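PDB 4ISD: glutathione S-transferase from Burkholderia glumae, which binds glutathione and, as its family suggests, probably catalyses its conjugation through the thiol to electrophilic substrates. Local coordinates for residues S72-I77 with W110-F115. Numbering follows the deposited sequence.
With GSH (glutathione), chain F.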
loop_
_atom_site.group_PDB
_atom_site.type_symbol
_atom_site.label_atom_id
_atom_site.label_comp_id
_atom_site.label_asym_id
_atom_site.label_seq_id
_atom_site.Cartn_x
_atom_site.Cartn_y
_atom_site.Cartn_z
ATOM N N SER A 72 -8.837 -6.058 5.536
ATOM C CA SER A 72 -9.036 -5.468 4.199
ATOM C C SER A 72 -7.711 -5.036 3.545
ATOM O O SER A 72 -6.641 -5.288 4.100
ATOM C CB SER A 72 -10.022 -4.300 4.256
ATOM O OG SER A 72 -11.369 -4.766 4.222
ATOM N N GLU A 73 -7.788 -4.400 2.374
ATOM C CA GLU A 73 -6.600 -4.007 1.597
ATOM C C GLU A 73 -5.819 -5.228 1.094
ATOM O O GLU A 73 -5.108 -5.901 1.870
ATOM C CB GLU A 73 -5.670 -3.057 2.364
ATOM C CG GLU A 73 -6.289 -1.710 2.716
ATOM C CD GLU A 73 -6.550 -0.864 1.485
ATOM O OE1 GLU A 73 -5.597 -0.697 0.699
ATOM O OE2 GLU A 73 -7.702 -0.388 1.299
ATOM N N SER A 74 -5.952 -5.476 -0.216
ATOM C CA SER A 74 -5.442 -6.674 -0.870
ATOM C C SER A 74 -3.938 -6.899 -0.694
ATOM O O SER A 74 -3.497 -8.049 -0.532
ATOM C CB SER A 74 -5.806 -6.663 -2.358
ATOM O OG SER A 74 -5.061 -5.696 -3.072
ATOM N N SER A 75 -3.153 -5.822 -0.717
ATOM C CA SER A 75 -1.720 -5.970 -0.472
ATOM C C SER A 75 -1.458 -6.460 0.966
ATOM O O SER A 75 -0.642 -7.357 1.177
ATOM C CB SER A 75 -0.940 -4.677 -0.787
ATOM O OG SER A 75 -1.138 -3.652 0.183
ATOM N N ALA A 76 -2.161 -5.887 1.942
ATOM C CA ALA A 76 -2.031 -6.314 3.335
ATOM C C ALA A 76 -2.445 -7.777 3.506
ATOM O O ALA A 76 -1.861 -8.530 4.312
ATOM C CB ALA A 76 -2.861 -5.414 4.247
ATOM N N ILE A 77 -3.465 -8.171 2.746
ATOM C CA ILE A 77 -3.867 -9.565 2.679
ATOM C C ILE A 77 -2.732 -10.458 2.152
ATOM O O ILE A 77 -2.433 -11.502 2.747
ATOM C CB ILE A 77 -5.130 -9.743 1.811
ATOM C CG1 ILE A 77 -6.315 -9.021 2.462
ATOM C CG2 ILE A 77 -5.428 -11.234 1.595
ATOM C CD1 ILE A 77 -7.601 -9.041 1.640
ATOM N N TRP A 110 2.497 1.349 -5.630
ATOM C CA TRP A 110 2.469 2.330 -6.693
ATOM C C TRP A 110 1.176 2.153 -7.462
ATOM O O TRP A 110 0.412 3.108 -7.646
ATOM C CB TRP A 110 3.659 2.156 -7.626
ATOM C CG TRP A 110 3.799 3.275 -8.610
ATOM C CD1 TRP A 110 3.358 4.567 -8.467
ATOM C CD2 TRP A 110 4.403 3.198 -9.906
ATOM N NE1 TRP A 110 3.664 5.298 -9.594
ATOM C CE2 TRP A 110 4.308 4.479 -10.487
ATOM C CE3 TRP A 110 5.033 2.179 -10.614
ATOM C CZ2 TRP A 110 4.817 4.754 -11.758
ATOM C CZ3 TRP A 110 5.532 2.457 -11.866
ATOM C CH2 TRP A 110 5.421 3.735 -12.430
ATOM N N ILE A 111 0.934 0.915 -7.885
ATOM C CA ILE A 111 -0.272 0.569 -8.626
ATOM C C ILE A 111 -1.518 1.047 -7.887
ATOM O O ILE A 111 -2.391 1.698 -8.459
ATOM C CB ILE A 111 -0.331 -0.946 -8.865
ATOM C CG1 ILE A 111 0.685 -1.327 -9.943
ATOM C CG2 ILE A 111 -1.734 -1.375 -9.251
ATOM C CD1 ILE A 111 0.926 -2.799 -10.055
ATOM N N ARG A 112 -1.567 0.768 -6.593
ATOM C CA ARG A 112 -2.736 1.077 -5.802
ATOM C C ARG A 112 -2.909 2.563 -5.467
ATOM O O ARG A 112 -3.967 2.949 -4.954
ATOM C CB ARG A 112 -2.674 0.273 -4.508
ATOM C CG ARG A 112 -2.955 -1.206 -4.677
ATOM C CD ARG A 112 -2.539 -2.015 -3.465
ATOM N NE ARG A 112 -2.922 -3.412 -3.617
ATOM C CZ ARG A 112 -2.325 -4.278 -4.441
ATOM N NH1 ARG A 112 -1.296 -3.889 -5.206
ATOM N NH2 ARG A 112 -2.763 -5.536 -4.507
ATOM N N SER A 113 -1.895 3.399 -5.728
ATOM C CA SER A 113 -1.958 4.805 -5.290
ATOM C C SER A 113 -1.628 5.852 -6.365
ATOM O O SER A 113 -1.531 7.044 -6.068
ATOM C CB SER A 113 -1.031 5.031 -4.096
ATOM O OG SER A 113 0.323 4.849 -4.482
ATOM N N ASP A 114 -1.412 5.405 -7.595
ATOM C CA ASP A 114 -1.163 6.319 -8.699
ATOM C C ASP A 114 -2.110 5.933 -9.826
ATOM O O ASP A 114 -2.960 5.048 -9.648
ATOM C CB ASP A 114 0.288 6.196 -9.168
ATOM C CG ASP A 114 0.909 7.536 -9.530
ATOM O OD1 ASP A 114 0.177 8.547 -9.617
ATOM O OD2 ASP A 114 2.142 7.574 -9.731
ATOM N N PHE A 115 -1.969 6.597 -10.971
ATOM C CA PHE A 115 -2.667 6.206 -12.203
ATOM C C PHE A 115 -4.163 6.502 -12.158
ATOM O O PHE A 115 -4.936 5.966 -12.951
ATOM C CB PHE A 115 -2.435 4.723 -12.530
ATOM C CG PHE A 115 -0.989 4.327 -12.559
ATOM C CD1 PHE A 115 -0.133 4.833 -13.531
ATOM C CD2 PHE A 115 -0.481 3.440 -11.622
ATOM C CE1 PHE A 115 1.210 4.459 -13.570
ATOM C CE2 PHE A 115 0.868 3.059 -11.649
ATOM C CZ PHE A 115 1.711 3.568 -12.626
HETATM N N1 GSH F . -6.011 -0.439 -2.041
HETATM C CA1 GSH F . -7.235 -1.210 -1.992
HETATM C C1 GSH F . -6.992 -2.694 -2.037
HETATM O O11 GSH F . -5.972 -3.185 -2.603
HETATM O O12 GSH F . -7.826 -3.454 -1.474
HETATM C CB1 GSH F . -8.244 -0.768 -3.020
HETATM C CG1 GSH F . -9.566 -1.509 -2.765
HETATM C CD1 GSH F . -10.665 -0.922 -3.672
HETATM O OE1 GSH F . -10.462 0.117 -4.289
HETATM N N2 GSH F . -11.949 -1.615 -3.803
HETATM C CA2 GSH F . -13.011 -1.111 -4.646
HETATM C C2 GSH F . -14.202 -0.746 -3.815
HETATM O O2 GSH F . -14.485 -1.371 -2.810
HETATM C CB2 GSH F . -13.452 -2.156 -5.630
HETATM S SG2 GSH F . -13.324 -1.484 -7.269
HETATM N N3 GSH F . -15.051 0.357 -4.198
HETATM C CA3 GSH F . -16.185 0.662 -3.348
HETATM C C3 GSH F . -15.895 1.973 -2.673
HETATM O O31 GSH F . -14.700 2.371 -2.562
HETATM O O32 GSH F . -16.849 2.676 -2.229
#
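S75 and R112 bring their backbones nearest, CA to CA 8.9 Å, where the first turn of helix 74-84 faces the last part of helix 98-113, and one long arginine side chain spans the gap. R112 is extended from CG to NE, which carries its guanidinium to the serine pair at the start of the other helix. There R112 NH2 donates to S74 OG at 2.7 Å, with the hydroxyl oxygen close to the guanidinium plane and the N-H...O angle at 158°. S75 adds an apolar touch, its CB lying over one face of the group toward the rim, 3.7 Å from R112 NE. In the glutathione transferase fold this is where the thioredoxin-like N-terminal domain meets the all-helical C-terminal domain, and the γ-glutamyl end of glutathione binds at the junction. S74 OG, receiving from R112, in turn donates to GSH O11 (2.7 Å), while S74 N holds GSH O12 at 3.0 Å; the carboxylate thus sits at the N-terminus of helix 74-84, whose dipole probably favours the negative charge. R112 NE adds a longer hydrogen bond, 3.2 Å, to the same GSH O11. E73, the N-cap residue, bends at chi2 (-68°) and takes the ligand's amino group, GSH N1 to E73 OE1, at 2.8 Å. Salt bridges probably help to position both charged side chains: D172 of helix 168-177 engages R112 NH1, and R60, itself a residue of the glutathione pocket, engages E73 OE2.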